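PDB 4AJ9: catalase-3 from Neurospora crassa, which catalyses the heme-dependent breakdown of hydrogen peroxide to oxygen and water, probably protecting the cell from peroxide toxicity. Local coordinates for residues F214-E219 with V226-K231; I145-R150 with R432-T437; L6-V11 with I370-S375. One frame throughout, in Å; residues are numbered along the deposited sequence.

Contact 1: residues F214-E219 with V226-K231; sequences FRLVTE and VKWHWK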
loop_
_atom_site.group_PDB
_atom_site.type_symbol
_atom_site.label_atom_id
_atom_site.label_comp_id
_atom_site.label_asym_id
_atom_site.label_seq_id
_atom_site.Cartn_x
_atom_site.Cartn_y
_atom_site.Cartn_z
ATOM N N PHE C 214 0.870 -18.979 -29.867
ATOM C CA PHE C 214 2.035 -18.113 -29.734
ATOM C C PHE C 214 2.885 -18.287 -30.982
ATOM O O PHE C 214 2.441 -18.913 -31.952
ATOM C CB PHE C 214 2.833 -18.460 -28.476
ATOM C CG PHE C 214 2.133 -18.090 -27.192
ATOM C CD1 PHE C 214 1.212 -18.955 -26.619
ATOM C CD2 PHE C 214 2.397 -16.881 -26.560
ATOM C CE1 PHE C 214 0.565 -18.628 -25.444
ATOM C CE2 PHE C 214 1.756 -16.543 -25.368
ATOM C CZ PHE C 214 0.830 -17.414 -24.815
ATOM N N ARG C 215 4.087 -17.721 -30.975
ATOM C CA ARG C 215 5.029 -17.939 -32.065
ATOM C C ARG C 215 6.365 -18.447 -31.545
ATOM O O ARG C 215 6.891 -17.940 -30.548
ATOM C CB ARG C 215 5.260 -16.647 -32.860
ATOM C CG ARG C 215 4.099 -16.248 -33.758
ATOM C CD ARG C 215 4.316 -14.883 -34.410
ATOM N NE ARG C 215 3.445 -14.738 -35.578
ATOM C CZ ARG C 215 2.410 -13.908 -35.651
ATOM N NH1 ARG C 215 2.124 -13.109 -34.632
ATOM N NH2 ARG C 215 1.672 -13.868 -36.758
ATOM N N LEU C 216 6.918 -19.442 -32.230
ATOM C CA LEU C 216 8.318 -19.805 -32.032
ATOM C C LEU C 216 9.098 -19.095 -33.122
ATOM O O LEU C 216 8.654 -19.041 -34.269
ATOM C CB LEU C 216 8.529 -21.321 -32.111
ATOM C CG LEU C 216 7.841 -22.160 -31.038
ATOM C CD1 LEU C 216 8.253 -23.628 -31.183
ATOM C CD2 LEU C 216 8.201 -21.628 -29.644
ATOM N N VAL C 217 10.247 -18.529 -32.753
ATOM C CA VAL C 217 11.040 -17.715 -33.661
ATOM C C VAL C 217 12.490 -18.166 -33.603
ATOM O O VAL C 217 13.070 -18.273 -32.520
ATOM C CB VAL C 217 10.948 -16.221 -33.291
ATOM C CG1 VAL C 217 11.693 -15.361 -34.326
ATOM C CG2 VAL C 217 9.491 -15.803 -33.195
ATOM N N THR C 218 13.067 -18.475 -34.762
ATOM C CA THR C 218 14.457 -18.917 -34.814
ATOM C C THR C 218 15.389 -17.708 -34.856
ATOM O O THR C 218 14.932 -16.581 -35.035
ATOM C CB THR C 218 14.735 -19.783 -36.065
ATOM O OG1 THR C 218 14.419 -19.031 -37.238
ATOM C CG2 THR C 218 13.909 -21.055 -36.049
ATOM N N GLU C 219 16.693 -17.952 -34.730
ATOM C CA GLU C 219 17.695 -16.879 -34.755
ATOM C C GLU C 219 17.564 -15.941 -35.956
ATOM O O GLU C 219 17.775 -14.735 -35.830
ATOM C CB GLU C 219 19.111 -17.458 -34.763
ATOM C CG GLU C 219 19.428 -18.423 -33.638
ATOM C CD GLU C 219 19.354 -17.780 -32.267
ATOM O OE1 GLU C 219 19.207 -16.539 -32.189
ATOM O OE2 GLU C 219 19.447 -18.521 -31.263
ATOM N N VAL C 226 2.373 -21.683 -32.760
ATOM C CA VAL C 226 2.500 -22.819 -31.852
ATOM C C VAL C 226 1.382 -22.879 -30.802
ATOM O O VAL C 226 0.937 -21.848 -30.302
ATOM C CB VAL C 226 3.882 -22.829 -31.142
ATOM C CG1 VAL C 226 4.039 -21.633 -30.206
ATOM C CG2 VAL C 226 4.076 -24.115 -30.377
ATOM N N LYS C 227 0.939 -24.097 -30.489
ATOM C CA LYS C 227 0.100 -24.355 -29.310
ATOM C C LYS C 227 0.919 -25.159 -28.302
ATOM O O LYS C 227 1.544 -26.165 -28.669
ATOM C CB LYS C 227 -1.170 -25.148 -29.675
ATOM C CG LYS C 227 -2.144 -24.434 -30.614
ATOM C CD LYS C 227 -2.838 -23.260 -29.931
ATOM C CE LYS C 227 -4.150 -22.903 -30.634
ATOM N NZ LYS C 227 -4.739 -21.622 -30.141
ATOM N N TRP C 228 0.917 -24.726 -27.041
ATOM C CA TRP C 228 1.605 -25.463 -25.980
ATOM C C TRP C 228 0.672 -26.480 -25.349
ATOM O O TRP C 228 -0.488 -26.160 -25.019
ATOM C CB TRP C 228 2.083 -24.525 -24.860
ATOM C CG TRP C 228 3.083 -23.493 -25.243
ATOM C CD1 TRP C 228 2.881 -22.141 -25.308
ATOM C CD2 TRP C 228 4.463 -23.708 -25.569
ATOM N NE1 TRP C 228 4.046 -21.508 -25.665
ATOM C CE2 TRP C 228 5.033 -22.447 -25.822
ATOM C CE3 TRP C 228 5.273 -24.846 -25.657
ATOM C CZ2 TRP C 228 6.372 -22.293 -26.183
ATOM C CZ3 TRP C 228 6.603 -24.689 -26.010
ATOM C CH2 TRP C 228 7.138 -23.427 -26.269
ATOM N N HIS C 229 1.188 -27.689 -25.147
ATOM C CA HIS C 229 0.432 -28.757 -24.497
ATOM C C HIS C 229 1.288 -29.407 -23.423
ATOM O O HIS C 229 2.479 -29.650 -23.635
ATOM C CB HIS C 229 0.043 -29.853 -25.495
ATOM C CG HIS C 229 -0.876 -29.399 -26.585
ATOM N ND1 HIS C 229 -2.155 -29.893 -26.730
ATOM C CD2 HIS C 229 -0.692 -28.524 -27.601
ATOM C CE1 HIS C 229 -2.720 -29.339 -27.790
ATOM N NE2 HIS C 229 -1.858 -28.497 -28.329
ATOM N N TRP C 230 0.688 -29.685 -22.269
ATOM C CA TRP C 230 1.326 -30.540 -21.275
ATOM C C TRP C 230 0.530 -31.831 -21.221
ATOM O O TRP C 230 -0.677 -31.801 -20.999
ATOM C CB TRP C 230 1.309 -29.908 -19.875
ATOM C CG TRP C 230 2.202 -28.710 -19.661
ATOM C CD1 TRP C 230 1.810 -27.412 -19.484
ATOM C CD2 TRP C 230 3.629 -28.717 -19.546
ATOM N NE1 TRP C 230 2.913 -26.612 -19.278
ATOM C CE2 TRP C 230 4.039 -27.389 -19.314
ATOM C CE3 TRP C 230 4.599 -29.719 -19.619
ATOM C CZ2 TRP C 230 5.376 -27.037 -19.166
ATOM C CZ3 TRP C 230 5.926 -29.372 -19.470
ATOM C CH2 TRP C 230 6.304 -28.039 -19.234
ATOM N N LYS C 231 1.205 -32.959 -21.406
ATOM C CA LYS C 231 0.549 -34.260 -21.418
ATOM C C LYS C 231 0.921 -35.007 -20.147
ATOM O O LYS C 231 2.088 -35.302 -19.907
ATOM C CB LYS C 231 0.973 -35.060 -22.655
ATOM C CG LYS C 231 0.614 -34.402 -23.989
ATOM C CD LYS C 231 -0.890 -34.237 -24.150
ATOM C CE LYS C 231 -1.581 -35.560 -24.381
ATOM N NZ LYS C 231 -3.071 -35.416 -24.383
#
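Phe214 and Val226 form an antiparallel hydrogen-bonded pair in which each backbone both gives and receives. Phe214 N donates to Val226 O at 2.9 Å, nearly straight at 163°, and Val226 N answers Phe214 O over the same length. On the face of the sheet that these two side chains share, Val226 CG1 rests 3.8 Å from Phe214 CB. Its first torsion, 66°, sets that methyl between backbone N and carbonyl carbon, which brings it against Leu216 as well. There the two aliphatic side chains cross at about a right angle, with Val226 CG1 3.9 Å from Leu216 CG. Trp228 supplies the next layer. Its pyrrole edge receives Phe214, whose CD1 lies near the indole plane and 3.8 Å from Trp228 CD1, while the ring planes are inclined at 50°. The benzo end of the same indole meets the other neighbour, Leu216 CD2 lying 4.0 Å from Trp228 CH2. An alanine in place of Leu216 would remove both contacts and would probably open a gap between Val226 CG1 and the benzo end of Trp228.

The arrangement belongs to the beta hairpin of strands 214-217 and 223-232, part of the antiparallel beta-barrel characteristic of heme catalases. Away from the single bridge the two segments diverge, so side chains carry the rest of the contact. Strand 270-278 backs it, with Val275 touching both Val226 and Trp228, and Phe133 and Ile135 of strand 131-138 pack on the indole. The side chain of Arg215 leaves its backbone away from strand 226-231, and its guanidinium forms salt bridges with Glu280 and Glu341.

Contact 2: residues I145-R150 with R432-T437; sequences IQDAIR and RELSAT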
loop_
_atom_site.group_PDB
_atom_site.type_symbol
_atom_site.label_atom_id
_atom_site.label_comp_id
_atom_site.label_asym_id
_atom_site.label_seq_id
_atom_site.Cartn_x
_atom_site.Cartn_y
_atom_site.Cartn_z
ATOM N N ILE C 145 -13.939 -16.330 -23.549
ATOM C CA ILE C 145 -14.187 -15.073 -24.241
ATOM C C ILE C 145 -13.069 -14.794 -25.215
ATOM O O ILE C 145 -11.995 -15.367 -25.098
ATOM C CB ILE C 145 -14.308 -13.899 -23.259
ATOM C CG1 ILE C 145 -13.073 -13.863 -22.352
ATOM C CG2 ILE C 145 -15.598 -14.033 -22.420
ATOM C CD1 ILE C 145 -12.957 -12.644 -21.500
ATOM N N GLN C 146 -13.337 -13.914 -26.173
ATOM C CA GLN C 146 -12.444 -13.713 -27.316
ATOM C C GLN C 146 -11.682 -12.394 -27.245
ATOM O O GLN C 146 -10.835 -12.116 -28.075
ATOM C CB GLN C 146 -13.248 -13.769 -28.621
ATOM C CG GLN C 146 -14.035 -15.058 -28.798
ATOM C CD GLN C 146 -14.836 -15.089 -30.082
ATOM O OE1 GLN C 146 -15.661 -14.208 -30.334
ATOM N NE2 GLN C 146 -14.600 -16.110 -30.904
ATOM N N ASP C 147 -11.989 -11.579 -26.248
ATOM C CA ASP C 147 -11.321 -10.295 -26.116
ATOM C C ASP C 147 -11.103 -10.011 -24.624
ATOM O O ASP C 147 -12.034 -10.093 -23.834
ATOM C CB ASP C 147 -12.166 -9.205 -26.785
ATOM C CG ASP C 147 -11.441 -7.864 -26.890
ATOM O OD1 ASP C 147 -10.799 -7.431 -25.898
ATOM O OD2 ASP C 147 -11.523 -7.238 -27.976
ATOM N N ALA C 148 -9.866 -9.685 -24.259
ATOM C CA ALA C 148 -9.484 -9.474 -22.869
ATOM C C ALA C 148 -10.328 -8.432 -22.139
ATOM O O ALA C 148 -10.450 -8.471 -20.920
ATOM C CB ALA C 148 -8.017 -9.083 -22.796
ATOM N N ILE C 149 -10.897 -7.487 -22.881
ATOM C CA ILE C 149 -11.642 -6.397 -22.267
ATOM C C ILE C 149 -12.911 -6.920 -21.583
ATOM O O ILE C 149 -13.497 -6.237 -20.758
ATOM C CB ILE C 149 -11.995 -5.294 -23.306
ATOM C CG1 ILE C 149 -12.412 -4.002 -22.606
ATOM C CG2 ILE C 149 -13.090 -5.778 -24.269
ATOM C CD1 ILE C 149 -12.372 -2.760 -23.521
ATOM N N ARG C 150 -13.324 -8.133 -21.933
ATOM C CA ARG C 150 -14.515 -8.741 -21.343
ATOM C C ARG C 150 -14.205 -9.606 -20.113
ATOM O O ARG C 150 -15.114 -10.181 -19.501
ATOM C CB ARG C 150 -15.272 -9.568 -22.395
ATOM C CG ARG C 150 -15.533 -8.799 -23.679
ATOM C CD ARG C 150 -16.213 -9.646 -24.758
ATOM N NE ARG C 150 -16.425 -8.847 -25.960
ATOM C CZ ARG C 150 -16.990 -9.286 -27.083
ATOM N NH1 ARG C 150 -17.411 -10.542 -27.178
ATOM N NH2 ARG C 150 -17.134 -8.456 -28.114
ATOM N N ARG C 432 -12.529 -0.892 -32.894
ATOM C CA ARG C 432 -13.004 -1.622 -31.722
ATOM C C ARG C 432 -13.997 -2.675 -32.193
ATOM O O ARG C 432 -15.198 -2.583 -31.946
ATOM C CB ARG C 432 -13.633 -0.686 -30.688
ATOM C CG ARG C 432 -12.599 0.175 -29.967
ATOM C CD ARG C 432 -13.227 1.038 -28.871
ATOM N NE ARG C 432 -12.185 1.497 -27.961
ATOM C CZ ARG C 432 -11.433 2.572 -28.160
ATOM N NH1 ARG C 432 -11.620 3.327 -29.239
ATOM N NH2 ARG C 432 -10.493 2.896 -27.274
ATOM N N GLU C 433 -13.467 -3.676 -32.884
ATOM C CA GLU C 433 -14.272 -4.755 -33.413
ATOM C C GLU C 433 -13.531 -6.069 -33.222
ATOM O O GLU C 433 -12.405 -6.086 -32.739
ATOM C CB GLU C 433 -14.552 -4.510 -34.897
ATOM C CG GLU C 433 -15.349 -3.247 -35.135
ATOM C CD GLU C 433 -15.578 -2.952 -36.605
ATOM O OE1 GLU C 433 -14.953 -3.620 -37.457
ATOM O OE2 GLU C 433 -16.388 -2.049 -36.902
ATOM N N LEU C 434 -14.182 -7.165 -33.590
ATOM C CA LEU C 434 -13.533 -8.469 -33.660
ATOM C C LEU C 434 -13.698 -8.999 -35.072
ATOM O O LEU C 434 -14.748 -8.805 -35.693
ATOM C CB LEU C 434 -14.186 -9.448 -32.672
ATOM C CG LEU C 434 -13.747 -9.398 -31.208
ATOM C CD1 LEU C 434 -14.569 -10.378 -30.362
ATOM C CD2 LEU C 434 -12.240 -9.685 -31.074
ATOM N N SER C 435 -12.666 -9.662 -35.577
ATOM C CA SER C 435 -12.710 -10.285 -36.891
ATOM C C SER C 435 -13.936 -11.179 -37.043
ATOM O O SER C 435 -14.252 -11.959 -36.147
ATOM C CB SER C 435 -11.457 -11.134 -37.091
ATOM O OG SER C 435 -11.438 -11.704 -38.382
ATOM N N ALA C 436 -14.611 -11.079 -38.184
ATOM C CA ALA C 436 -15.752 -11.939 -38.467
ATOM C C ALA C 436 -15.342 -13.416 -38.435
ATOM O O ALA C 436 -16.192 -14.292 -38.286
ATOM C CB ALA C 436 -16.386 -11.579 -39.808
ATOM N N THR C 437 -14.041 -13.684 -38.556
ATOM C CA THR C 437 -13.529 -15.056 -38.506
ATOM C C THR C 437 -13.748 -15.694 -37.132
ATOM O O THR C 437 -13.575 -16.904 -36.970
ATOM C CB THR C 437 -12.014 -15.137 -38.855
ATOM O OG1 THR C 437 -11.251 -14.323 -37.948
ATOM C CG2 THR C 437 -11.757 -14.672 -40.282
#
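Leu434 reaches into the loop 145-150 from the opposite direction to Arg150, and its two methyls are divided among three polar side chains. CD1 of Leu434 lies over one face of the Arg150 guanidinium, 3.9 Å from Arg150 NH2. The arginine chain is extended from CG to NE, which carries the flat group out to this methyl. Gln146 crosses Leu434 at a slant and touches the same branch twice, through its CB and through Gln146 OE1, the latter 4.0 Å from Leu434 CD1. The second methyl turns to Asp147: Leu434 CD2 stands 4.0 Å from Asp147 OD2. It also helps to bury the backbone oxygen of Gln146, for which the model contains no hydrogen-bonding partner.

No hydrogen bond joins the two segments; the polar side chains around Leu434 are bonded elsewhere. With its CG anti to the backbone N (chi1 -171°), Asp147 forms an Asx turn, OD1 accepting from Ile149 N at 3.0 Å and 173°, which fixes the carboxylate at the start of the 3-10 segment 148-150. Asp147 is also gripped by Ser31 and Lys33 of a second subunit, and Arg150 NE donates to Gln29 O of that subunit, in keeping with the interwoven catalase tetramer. Gln146 NE2 is tied to Phe438 O, beyond the Leu434 segment, while Ala148 in the same loop touches the heme.

Contact 3: residues L6-V11 with I370-S375; sequences LKEVEV and INRPVS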
loop_
_atom_site.group_PDB
_atom_site.type_symbol
_atom_site.label_atom_id
_atom_site.label_comp_id
_atom_site.label_asym_id
_atom_site.label_seq_id
_atom_site.Cartn_x
_atom_site.Cartn_y
_atom_site.Cartn_z
ATOM N N LEU C 6 17.375 -21.133 -3.664
ATOM C CA LEU C 6 16.623 -20.559 -2.547
ATOM C C LEU C 6 17.297 -20.762 -1.183
ATOM O O LEU C 6 16.915 -20.123 -0.192
ATOM C CB LEU C 6 15.192 -21.121 -2.512
ATOM C CG LEU C 6 14.299 -20.837 -3.723
ATOM C CD1 LEU C 6 12.959 -21.530 -3.559
ATOM C CD2 LEU C 6 14.114 -19.335 -3.935
ATOM N N LYS C 7 18.294 -21.641 -1.125
ATOM C CA LYS C 7 18.960 -21.946 0.147
ATOM C C LYS C 7 19.555 -20.724 0.851
ATOM O O LYS C 7 19.605 -20.670 2.081
ATOM C CB LYS C 7 20.043 -23.010 -0.042
ATOM C CG LYS C 7 19.546 -24.438 0.116
ATOM C CD LYS C 7 18.347 -24.715 -0.776
ATOM C CE LYS C 7 17.993 -26.195 -0.770
ATOM N NZ LYS C 7 19.154 -27.036 -1.190
ATOM N N GLU C 8 20.002 -19.742 0.077
ATOM C CA GLU C 8 20.666 -18.581 0.662
ATOM C C GLU C 8 19.740 -17.679 1.488
ATOM O O GLU C 8 20.216 -16.859 2.271
ATOM C CB GLU C 8 21.378 -17.761 -0.417
ATOM C CG GLU C 8 20.449 -17.151 -1.450
ATOM C CD GLU C 8 21.118 -16.041 -2.245
ATOM O OE1 GLU C 8 22.358 -15.904 -2.153
ATOM O OE2 GLU C 8 20.403 -15.301 -2.957
ATOM N N VAL C 9 18.427 -17.818 1.319
ATOM C CA VAL C 9 17.491 -17.007 2.100
ATOM C C VAL C 9 16.717 -17.858 3.095
ATOM O O VAL C 9 15.742 -17.400 3.683
ATOM C CB VAL C 9 16.464 -16.275 1.213
ATOM C CG1 VAL C 9 17.164 -15.392 0.190
ATOM C CG2 VAL C 9 15.556 -17.284 0.531
ATOM N N GLU C 10 17.142 -19.103 3.277
ATOM C CA GLU C 10 16.479 -19.966 4.250
ATOM C C GLU C 10 16.983 -19.658 5.658
ATOM O O GLU C 10 18.169 -19.391 5.864
ATOM C CB GLU C 10 16.642 -21.440 3.876
ATOM C CG GLU C 10 15.908 -21.786 2.580
ATOM C CD GLU C 10 15.977 -23.259 2.233
ATOM O OE1 GLU C 10 16.722 -23.991 2.918
ATOM O OE2 GLU C 10 15.285 -23.678 1.278
ATOM N N VAL C 11 16.069 -19.649 6.616
ATOM C CA VAL C 11 16.398 -19.242 7.971
ATOM C C VAL C 11 16.065 -20.361 8.940
ATOM O O VAL C 11 14.920 -20.802 9.028
ATOM C CB VAL C 11 15.639 -17.956 8.371
ATOM C CG1 VAL C 11 15.871 -17.629 9.846
ATOM C CG2 VAL C 11 16.065 -16.793 7.481
ATOM N N ILE C 370 11.299 -16.112 -4.856
ATOM C CA ILE C 370 10.592 -17.034 -5.758
ATOM C C ILE C 370 10.376 -16.444 -7.159
ATOM O O ILE C 370 10.211 -17.185 -8.129
ATOM C CB ILE C 370 9.237 -17.521 -5.154
ATOM C CG1 ILE C 370 8.657 -18.694 -5.961
ATOM C CG2 ILE C 370 8.243 -16.379 -5.055
ATOM C CD1 ILE C 370 9.406 -20.023 -5.767
ATOM N N ASN C 371 10.393 -15.113 -7.265
ATOM C CA ASN C 371 10.259 -14.438 -8.559
ATOM C C ASN C 371 11.582 -14.140 -9.274
ATOM O O ASN C 371 11.598 -13.912 -10.479
ATOM C CB ASN C 371 9.459 -13.146 -8.405
ATOM C CG ASN C 371 7.982 -13.404 -8.226
ATOM O OD1 ASN C 371 7.432 -14.333 -8.817
ATOM N ND2 ASN C 371 7.332 -12.587 -7.404
ATOM N N ARG C 372 12.691 -14.123 -8.538
ATOM C CA ARG C 372 13.975 -13.808 -9.166
ATOM C C ARG C 372 14.325 -14.779 -10.284
ATOM O O ARG C 372 14.117 -15.986 -10.156
ATOM C CB ARG C 372 15.110 -13.825 -8.135
ATOM C CG ARG C 372 15.049 -12.734 -7.101
ATOM C CD ARG C 372 16.289 -12.786 -6.236
ATOM N NE ARG C 372 17.487 -12.620 -7.054
ATOM C CZ ARG C 372 18.703 -12.416 -6.562
ATOM N NH1 ARG C 372 18.881 -12.352 -5.249
ATOM N NH2 ARG C 372 19.737 -12.274 -7.379
ATOM N N PRO C 373 14.875 -14.254 -11.389
ATOM C CA PRO C 373 15.432 -15.122 -12.430
ATOM C C PRO C 373 16.753 -15.684 -11.942
ATOM O O PRO C 373 17.276 -15.159 -10.961
ATOM C CB PRO C 373 15.691 -14.154 -13.588
ATOM C CG PRO C 373 15.997 -12.857 -12.906
ATOM C CD PRO C 373 15.059 -12.828 -11.701
ATOM N N VAL C 374 17.268 -16.728 -12.595
ATOM C CA VAL C 374 18.614 -17.220 -12.297
ATOM C C VAL C 374 19.675 -16.561 -13.191
ATOM O O VAL C 374 20.865 -16.752 -12.986
ATOM C CB VAL C 374 18.722 -18.757 -12.437
ATOM C CG1 VAL C 374 17.836 -19.456 -11.400
ATOM C CG2 VAL C 374 18.359 -19.194 -13.842
ATOM N N SER C 375 19.238 -15.768 -14.160
ATOM C CA SER C 375 20.126 -15.249 -15.207
ATOM C C SER C 375 20.668 -13.817 -15.060
ATOM O O SER C 375 21.393 -13.343 -15.940
ATOM C CB SER C 375 19.427 -15.361 -16.566
ATOM O OG SER C 375 18.211 -14.634 -16.550
#
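The carboxylate of Glu8 and the guanidinium of Arg372 have their planes inclined at 52°, and the carboxylate oxygen approaches the arginine obliquely, addressing neither a face nor an edge squarely. Glu8 OE2 comes to 4.0 Å from Arg372 NH1 but lies well out of the guanidinium plane, and no N-H points at it. The pair is therefore an attraction of opposite charges beyond salt-bridge range, and since both residues are exposed, solvent is likely to weaken it further. The side chains cross at about a right angle: Glu8 runs out extended beyond CG, whereas Arg372 bends at chi3 (59°), which turns its flat end to the side where the carboxylate lies.

Deeper in the protein, and to one side of the charges, is a loose apolar touch. Leu6 CD1 approaches Ile370 CD1 at 4.4 Å, and the other leucine methyl, Leu6 CD2, is equally far from Ile370 N. Leu6 and Glu8 are presented together by the 3-10 segment 6-8, where Val9 N bonds to Leu6 O at 3.1 Å. No hydrogen bond spans the two segments.

The contact joins the N-terminal part of the chain to the loop that follows helix 343-360. Leu6 and Ile370 both lean on His72 of strand 68-77 and on Glu322 of helix 319-324. A fourth subunit sets Ile390 against Leu6, and a strand of that subunit pairs in parallel with Glu10 and Val11, continuing the sheet across the interface.

The three contacts show chemistry following place. Contact 1, within one hairpin, is buried and rests on backbone hydrogen bonds and close apolar packing, with no other subunit touching it. Contact 2 is also buried but joins loops far apart in sequence, one leucine lying among polar groups whose bonds lead elsewhere, several to another subunit. Contact 3 is partly exposed, with a distant charge pair and a loose apolar touch. No secondary-structure element is shared among them, and contacts 2 and 3 stand about 40 Å apart between centres. Along the chain their segments alternate, while contact 1 is nested inside both loops. Residues of contacts 2 and 3 themselves take part in subunit interfaces.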